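Local coordinates for protein alpha-fucosidase (Bifidobacterium bifidum, PDB 2EAB) that probably hydrolyses alpha-1,2-linked L-fucose from glycans, this chain being the catalytic part of a longer multidomain protein, at residues T458-V461 and A465-T468; W503-V508 and H540-Y545. One frame throughout, in Å; residues are numbered along the deposited sequence.

Interaction 1: T458-V461 and A465-T468; sequences TAKV and AETT
Ala459 and Ala465 are joined where helix 452-463 ends and the chain turns back along its last turn. The helix lies in the family 95 glycoside hydrolase catalytic domain, whose fold is expected to be an (alpha/alpha)6 barrel. Ala465 N donates to Ala459 O over 3.1 Å, spanning six residues rather than the four of an alpha-helical bond. The bond is nearly straight, at 168°. The donor nevertheless sits above the carbonyl plane, not on a lone pair. The two alanine methyls meet beside it, with Ala459 CB 4.1 Å from Ala465 CB. Lys460 CB rests 3.6 Å from Ala465 O.

Beyond the backbone, Lys460 and Glu466 run side by side, pointing the same way. Lys460 CG is anti to the backbone N (chi1 178°), which carries the lower chain along Glu466. Their contact is through methylenes and the carboxyl carbon, not through charges. Bends at chi3 and chi4 then turn the ammonium aside, leaving Lys460 NZ 5.6 Å from Glu466 OE2. Any attraction between the two is thus probably weak. Lys460 NZ also makes a long, weak ion pair with Glu96. Farther out, the hydroxyl of Thr458 is hydrogen-bonded to Asn94 and Thr493, holding the helix to neighbouring loops. On the solvent side of the contact, Lys460 CD lies 3.7 Å from Glu466 CD.

Interaction 2: W503-V508 and H540-Y545; sequences WSPAAV and HFYVNY
Pro505 and Ala506 form the corner of a type I beta turn, Ser504 to Ala507, set against Tyr542 of helix 525-546, with Ala506 CA 9.4 Å from Tyr542 CA. The turn leads into helix 507-520, so the contact sets the entry to that helix against the next one along the chain, within a catalytic domain expected to have the (alpha/alpha)6-barrel fold. Ala507 N closes the turn onto Ser504 O at 3.0 Å.

Tyr542 reaches across with its hydroxyl end alone. Tyr542 OH lies 3.3 Å from Pro505 C, against the peptide link to Ala506. The neighbouring Ala506 N is close, but its angle is too poor for a hydrogen bond. Pro505 O lies at the edge of the tyrosine ring, near its plane. Tyr542 OH also touches the proline ring, 3.6 Å from Pro505 CB. The proline and the tyrosine side chain cross at about a right angle. The chi1 of Tyr542, -98°, is well off a staggered value and suggests some strain in this buried placement. Val583 of helix 577-596 packs against the tyrosine, and Ala506 touches Glu579 and Leu582 of the same helix.

The helix widens into a pi-type turn at 542-545. Just before it, His540 O accepts two bonds, both from Asn544. One is the helical bond from Asn544 N; in the other, Asn544 ND2 lies 2.9 Å from His540 O, which sits in the plane of the side-chain amide.

Overall arrangement
Interaction 1 precedes interaction 2 along the chain, and their centres lie about 12 Å apart. Helix 525-546 connects them: Tyr542 reaches to the turn at 504-507, while Phe541 and Tyr545 pack on the alanines of interaction 1. Phe541 CE1 lies 3.7 Å from Ala465 CB and 3.8 Å from Ala459 CB. Tyr545 CE1 lies 3.6 Å from Ala465 CA. Glu479 ties the two further, its backbone N bonded to Thr467 OG1 and its OE1 to Tyr545 OH. Both contacts lie in the family 95 catalytic domain, away from the calcium site of Gly57, Glu77, Ser386 and Leu393.

Interaction 1: T458-V461 and A465-T468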
ATOM      1  N   THR A 458       8.329  13.153  19.131  1.00  5.77           N
ATOM      2  CA  THR A 458       8.888  13.863  17.987  1.00  5.75           C
ATOM      3  C   THR A 458       8.309  15.273  17.867  1.00  5.73           C
ATOM      4  O   THR A 458       9.040  16.231  17.607  1.00  5.39           O
ATOM      5  CB  THR A 458       8.642  13.061  16.704  1.00  5.26           C
ATOM      6  OG1 THR A 458       9.201  11.753  16.872  1.00  6.19           O
ATOM      7  CG2 THR A 458       9.292  13.716  15.506  1.00  6.04           C
ATOM      8  N   ALA A 459       6.995  15.402  18.046  1.00  5.78           N
ATOM      9  CA  ALA A 459       6.328  16.702  17.992  1.00  5.93           C
ATOM     10  C   ALA A 459       6.879  17.665  19.038  1.00  6.10           C
ATOM     11  O   ALA A 459       7.071  18.850  18.761  1.00  6.05           O
ATOM     12  CB  ALA A 459       4.827  16.545  18.149  1.00  6.46           C
ATOM     13  N   LYS A 460       7.160  17.153  20.230  1.00  6.39           N
ATOM     14  CA  LYS A 460       7.744  17.976  21.280  1.00  7.56           C
ATOM     15  C   LYS A 460       9.162  18.431  20.908  1.00  6.84           C
ATOM     16  O   LYS A 460       9.486  19.615  20.998  1.00  7.19           O
ATOM     17  CB  LYS A 460       7.746  17.223  22.612  1.00  7.44           C
ATOM     18  CG  LYS A 460       8.399  18.011  23.740  1.00  9.81           C
ATOM     19  CD  LYS A 460       8.335  17.299  25.077  1.00 10.76           C
ATOM     20  CE  LYS A 460       9.411  16.245  25.209  1.00 16.40           C
ATOM     21  NZ  LYS A 460      10.797  16.807  25.127  1.00 19.01           N
ATOM     22  N   VAL A 461       9.992  17.485  20.485  1.00  6.62           N
ATOM     23  CA  VAL A 461      11.398  17.767  20.196  1.00  7.00           C
ATOM     24  C   VAL A 461      11.583  18.720  19.020  1.00  6.75           C
ATOM     25  O   VAL A 461      12.364  19.673  19.110  1.00  6.88           O
ATOM     26  CB  VAL A 461      12.188  16.457  19.964  1.00  7.25           C
ATOM     27  CG1 VAL A 461      13.593  16.739  19.429  1.00  7.43           C
ATOM     28  CG2 VAL A 461      12.247  15.653  21.255  1.00  7.80           C
ATOM     29  N   ALA A 465       5.634  20.940  20.554  1.00  7.79           N
ATOM     30  CA  ALA A 465       4.270  20.549  20.892  1.00  7.75           C
ATOM     31  C   ALA A 465       4.320  19.444  21.939  1.00  7.69           C
ATOM     32  O   ALA A 465       4.487  18.267  21.601  1.00  7.43           O
ATOM     33  CB  ALA A 465       3.520  20.090  19.648  1.00  7.96           C
ATOM     34  N   GLU A 466       4.205  19.831  23.209  1.00  8.37           N
ATOM     35  CA  GLU A 466       4.281  18.872  24.307  1.00  9.70           C
ATOM     36  C   GLU A 466       2.900  18.499  24.820  1.00  8.85           C
ATOM     37  O   GLU A 466       2.143  19.360  25.268  1.00  8.81           O
ATOM     38  CB  GLU A 466       5.146  19.385  25.472  1.00 10.15           C
ATOM     39  CG  GLU A 466       5.096  18.430  26.682  1.00 12.27           C
ATOM     40  CD  GLU A 466       6.188  18.647  27.711  1.00 13.11           C
ATOM     41  OE1 GLU A 466       6.773  19.748  27.759  1.00 16.99           O
ATOM     42  OE2 GLU A 466       6.451  17.701  28.487  1.00 17.03           O
ATOM     43  N   THR A 467       2.587  17.211  24.744  1.00  8.71           N
ATOM     44  CA  THR A 467       1.389  16.673  25.369  1.00  9.01           C
ATOM     45  C   THR A 467       1.701  16.315  26.819  1.00  9.75           C
ATOM     46  O   THR A 467       2.619  15.539  27.090  1.00  9.99           O
ATOM     47  CB  THR A 467       0.885  15.422  24.624  1.00  8.74           C
ATOM     48  OG1 THR A 467       0.551  15.774  23.277  1.00  7.75           O
ATOM     49  CG2 THR A 467      -0.354  14.833  25.304  1.00  8.75           C
ATOM     50  N   THR A 468       0.948  16.904  27.745  1.00 10.76           N
ATOM     51  CA  THR A 468       1.045  16.554  29.158  1.00 12.55           C
ATOM     52  C   THR A 468       0.292  15.246  29.396  1.00 13.01           C
ATOM     53  O   THR A 468      -0.715  14.976  28.733  1.00 12.59           O
ATOM     54  CB  THR A 468       0.475  17.667  30.055  1.00 12.72           C
ATOM     55  OG1 THR A 468      -0.893  17.903  29.711  1.00 16.18           O
ATOM     56  CG2 THR A 468       1.255  18.952  29.860  1.00 13.13           C
TER

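Interaction 2: W503-V508 and H540-Y545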
ATOM      1  N   TRP A 503      13.362  14.385   6.244  1.00  6.36           N
ATOM      2  CA  TRP A 503      12.365  15.272   6.844  1.00  6.56           C
ATOM      3  C   TRP A 503      11.157  15.390   5.932  1.00  6.66           C
ATOM      4  O   TRP A 503      11.285  15.800   4.780  1.00  6.95           O
ATOM      5  CB  TRP A 503      12.976  16.654   7.090  1.00  6.86           C
ATOM      6  CG  TRP A 503      12.003  17.675   7.607  1.00  7.15           C
ATOM      7  CD1 TRP A 503      11.174  18.471   6.865  1.00  6.85           C
ATOM      8  CD2 TRP A 503      11.763  18.014   8.978  1.00  7.33           C
ATOM      9  NE1 TRP A 503      10.443  19.291   7.689  1.00  7.27           N
ATOM     10  CE2 TRP A 503      10.776  19.024   8.991  1.00  7.29           C
ATOM     11  CE3 TRP A 503      12.292  17.570  10.196  1.00  7.65           C
ATOM     12  CZ2 TRP A 503      10.303  19.592  10.175  1.00  7.47           C
ATOM     13  CZ3 TRP A 503      11.812  18.125  11.372  1.00  7.29           C
ATOM     14  CH2 TRP A 503      10.828  19.125  11.352  1.00  7.57           C
ATOM     15  N   SER A 504       9.988  15.031   6.453  1.00  6.33           N
ATOM     16  CA  SER A 504       8.755  15.135   5.694  1.00  6.39           C
ATOM     17  C   SER A 504       7.549  14.994   6.607  1.00  5.85           C
ATOM     18  O   SER A 504       6.846  13.992   6.543  1.00  5.72           O
ATOM     19  CB  SER A 504       8.704  14.060   4.608  1.00  6.75           C
ATOM     20  OG  SER A 504       8.681  12.762   5.181  1.00  7.43           O
ATOM     21  N   PRO A 505       7.288  16.006   7.447  1.00  5.92           N
ATOM     22  CA  PRO A 505       6.213  15.852   8.419  1.00  6.04           C
ATOM     23  C   PRO A 505       4.819  15.800   7.805  1.00  5.91           C
ATOM     24  O   PRO A 505       3.885  15.346   8.470  1.00  5.88           O
ATOM     25  CB  PRO A 505       6.371  17.075   9.323  1.00  6.19           C
ATOM     26  CG  PRO A 505       7.073  18.080   8.488  1.00  6.71           C
ATOM     27  CD  PRO A 505       7.980  17.297   7.589  1.00  6.06           C
ATOM     28  N   ALA A 506       4.668  16.252   6.560  1.00  6.02           N
ATOM     29  CA  ALA A 506       3.377  16.128   5.886  1.00  5.98           C
ATOM     30  C   ALA A 506       3.047  14.675   5.531  1.00  5.77           C
ATOM     31  O   ALA A 506       1.937  14.389   5.069  1.00  6.13           O
ATOM     32  CB  ALA A 506       3.303  17.027   4.660  1.00  6.51           C
ATOM     33  N   ALA A 507       3.997  13.768   5.764  1.00  5.73           N
ATOM     34  CA  ALA A 507       3.748  12.336   5.638  1.00  5.92           C
ATOM     35  C   ALA A 507       2.562  11.894   6.499  1.00  5.68           C
ATOM     36  O   ALA A 507       1.810  10.992   6.107  1.00  5.65           O
ATOM     37  CB  ALA A 507       4.990  11.554   6.021  1.00  6.50           C
ATOM     38  N   VAL A 508       2.406  12.504   7.675  1.00  5.54           N
ATOM     39  CA  VAL A 508       1.294  12.145   8.560  1.00  5.82           C
ATOM     40  C   VAL A 508      -0.060  12.618   8.003  1.00  5.78           C
ATOM     41  O   VAL A 508      -0.949  11.795   7.803  1.00  6.05           O
ATOM     42  CB  VAL A 508       1.541  12.560  10.037  1.00  5.79           C
ATOM     43  CG1 VAL A 508       0.310  12.278  10.887  1.00  6.46           C
ATOM     44  CG2 VAL A 508       2.747  11.820  10.590  1.00  6.23           C
ATOM     45  N   HIS A 540      -4.992  20.018  14.902  1.00  7.11           N
ATOM     46  CA  HIS A 540      -4.562  20.858  16.013  1.00  7.35           C
ATOM     47  C   HIS A 540      -3.068  21.162  15.911  1.00  7.20           C
ATOM     48  O   HIS A 540      -2.635  22.309  16.065  1.00  7.30           O
ATOM     49  CB  HIS A 540      -4.841  20.163  17.343  1.00  7.64           C
ATOM     50  CG  HIS A 540      -4.499  20.999  18.530  1.00  7.79           C
ATOM     51  ND1 HIS A 540      -3.277  20.953  19.165  1.00  9.75           N
ATOM     52  CD2 HIS A 540      -5.228  21.935  19.179  1.00  7.48           C
ATOM     53  CE1 HIS A 540      -3.277  21.815  20.168  1.00  7.81           C
ATOM     54  NE2 HIS A 540      -4.448  22.426  20.194  1.00 10.57           N
ATOM     55  N   PHE A 541      -2.290  20.117  15.648  1.00  7.07           N
ATOM     56  CA  PHE A 541      -0.842  20.212  15.542  1.00  6.86           C
ATOM     57  C   PHE A 541      -0.443  21.182  14.440  1.00  7.14           C
ATOM     58  O   PHE A 541       0.347  22.100  14.670  1.00  7.12           O
ATOM     59  CB  PHE A 541      -0.255  18.820  15.288  1.00  7.21           C
ATOM     60  CG  PHE A 541       1.242  18.796  15.154  1.00  6.77           C
ATOM     61  CD1 PHE A 541       2.062  19.340  16.145  1.00  6.95           C
ATOM     62  CD2 PHE A 541       1.834  18.214  14.041  1.00  7.27           C
ATOM     63  CE1 PHE A 541       3.447  19.315  16.014  1.00  7.04           C
ATOM     64  CE2 PHE A 541       3.213  18.168  13.912  1.00  7.93           C
ATOM     65  CZ  PHE A 541       4.027  18.728  14.894  1.00  7.24           C
ATOM     66  N   TYR A 542      -1.005  21.001  13.251  1.00  7.02           N
ATOM     67  CA  TYR A 542      -0.648  21.866  12.138  1.00  7.55           C
ATOM     68  C   TYR A 542      -1.081  23.303  12.354  1.00  7.47           C
ATOM     69  O   TYR A 542      -0.297  24.223  12.135  1.00  7.67           O
ATOM     70  CB  TYR A 542      -1.125  21.297  10.793  1.00  7.79           C
ATOM     71  CG  TYR A 542       0.017  20.577  10.133  1.00  6.97           C
ATOM     72  CD1 TYR A 542       0.329  19.261  10.479  1.00  7.92           C
ATOM     73  CD2 TYR A 542       0.840  21.237   9.226  1.00  7.08           C
ATOM     74  CE1 TYR A 542       1.422  18.614   9.915  1.00  8.37           C
ATOM     75  CE2 TYR A 542       1.933  20.602   8.658  1.00  8.02           C
ATOM     76  CZ  TYR A 542       2.214  19.290   9.004  1.00  7.78           C
ATOM     77  OH  TYR A 542       3.298  18.650   8.454  1.00  9.01           O
ATOM     78  N   VAL A 543      -2.314  23.497  12.808  1.00  7.39           N
ATOM     79  CA  VAL A 543      -2.826  24.849  13.034  1.00  8.42           C
ATOM     80  C   VAL A 543      -2.007  25.603  14.086  1.00  8.21           C
ATOM     81  O   VAL A 543      -1.655  26.773  13.893  1.00  8.26           O
ATOM     82  CB  VAL A 543      -4.330  24.833  13.421  1.00  8.96           C
ATOM     83  CG1 VAL A 543      -4.773  26.179  14.014  1.00 10.12           C
ATOM     84  CG2 VAL A 543      -5.187  24.458  12.221  1.00 10.41           C
ATOM     85  N   ASN A 544      -1.711  24.933  15.196  1.00  7.80           N
ATOM     86  CA  ASN A 544      -1.098  25.597  16.344  1.00  8.20           C
ATOM     87  C   ASN A 544       0.420  25.670  16.336  1.00  8.10           C
ATOM     88  O   ASN A 544       0.993  26.582  16.941  1.00  8.42           O
ATOM     89  CB  ASN A 544      -1.594  24.968  17.642  1.00  8.54           C
ATOM     90  CG  ASN A 544      -3.028  25.320  17.929  1.00  9.24           C
ATOM     91  OD1 ASN A 544      -3.319  26.396  18.453  1.00 11.20           O
ATOM     92  ND2 ASN A 544      -3.941  24.435  17.563  1.00 10.19           N
ATOM     93  N   TYR A 545       1.068  24.735  15.644  1.00  8.09           N
ATOM     94  CA  TYR A 545       2.526  24.656  15.686  1.00  8.33           C
ATOM     95  C   TYR A 545       3.234  24.813  14.346  1.00  8.77           C
ATOM     96  O   TYR A 545       4.331  25.378  14.295  1.00 10.60           O
ATOM     97  CB  TYR A 545       2.968  23.358  16.362  1.00  8.33           C
ATOM     98  CG  TYR A 545       2.476  23.242  17.778  1.00  8.24           C
ATOM     99  CD1 TYR A 545       3.213  23.781  18.830  1.00  8.45           C
ATOM    100  CD2 TYR A 545       1.268  22.606  18.068  1.00  7.64           C
ATOM    101  CE1 TYR A 545       2.765  23.688  20.136  1.00  8.63           C
ATOM    102  CE2 TYR A 545       0.808  22.505  19.372  1.00  7.74           C
ATOM    103  CZ  TYR A 545       1.561  23.050  20.398  1.00  8.20           C
ATOM    104  OH  TYR A 545       1.124  22.942  21.698  1.00  9.24           O
TER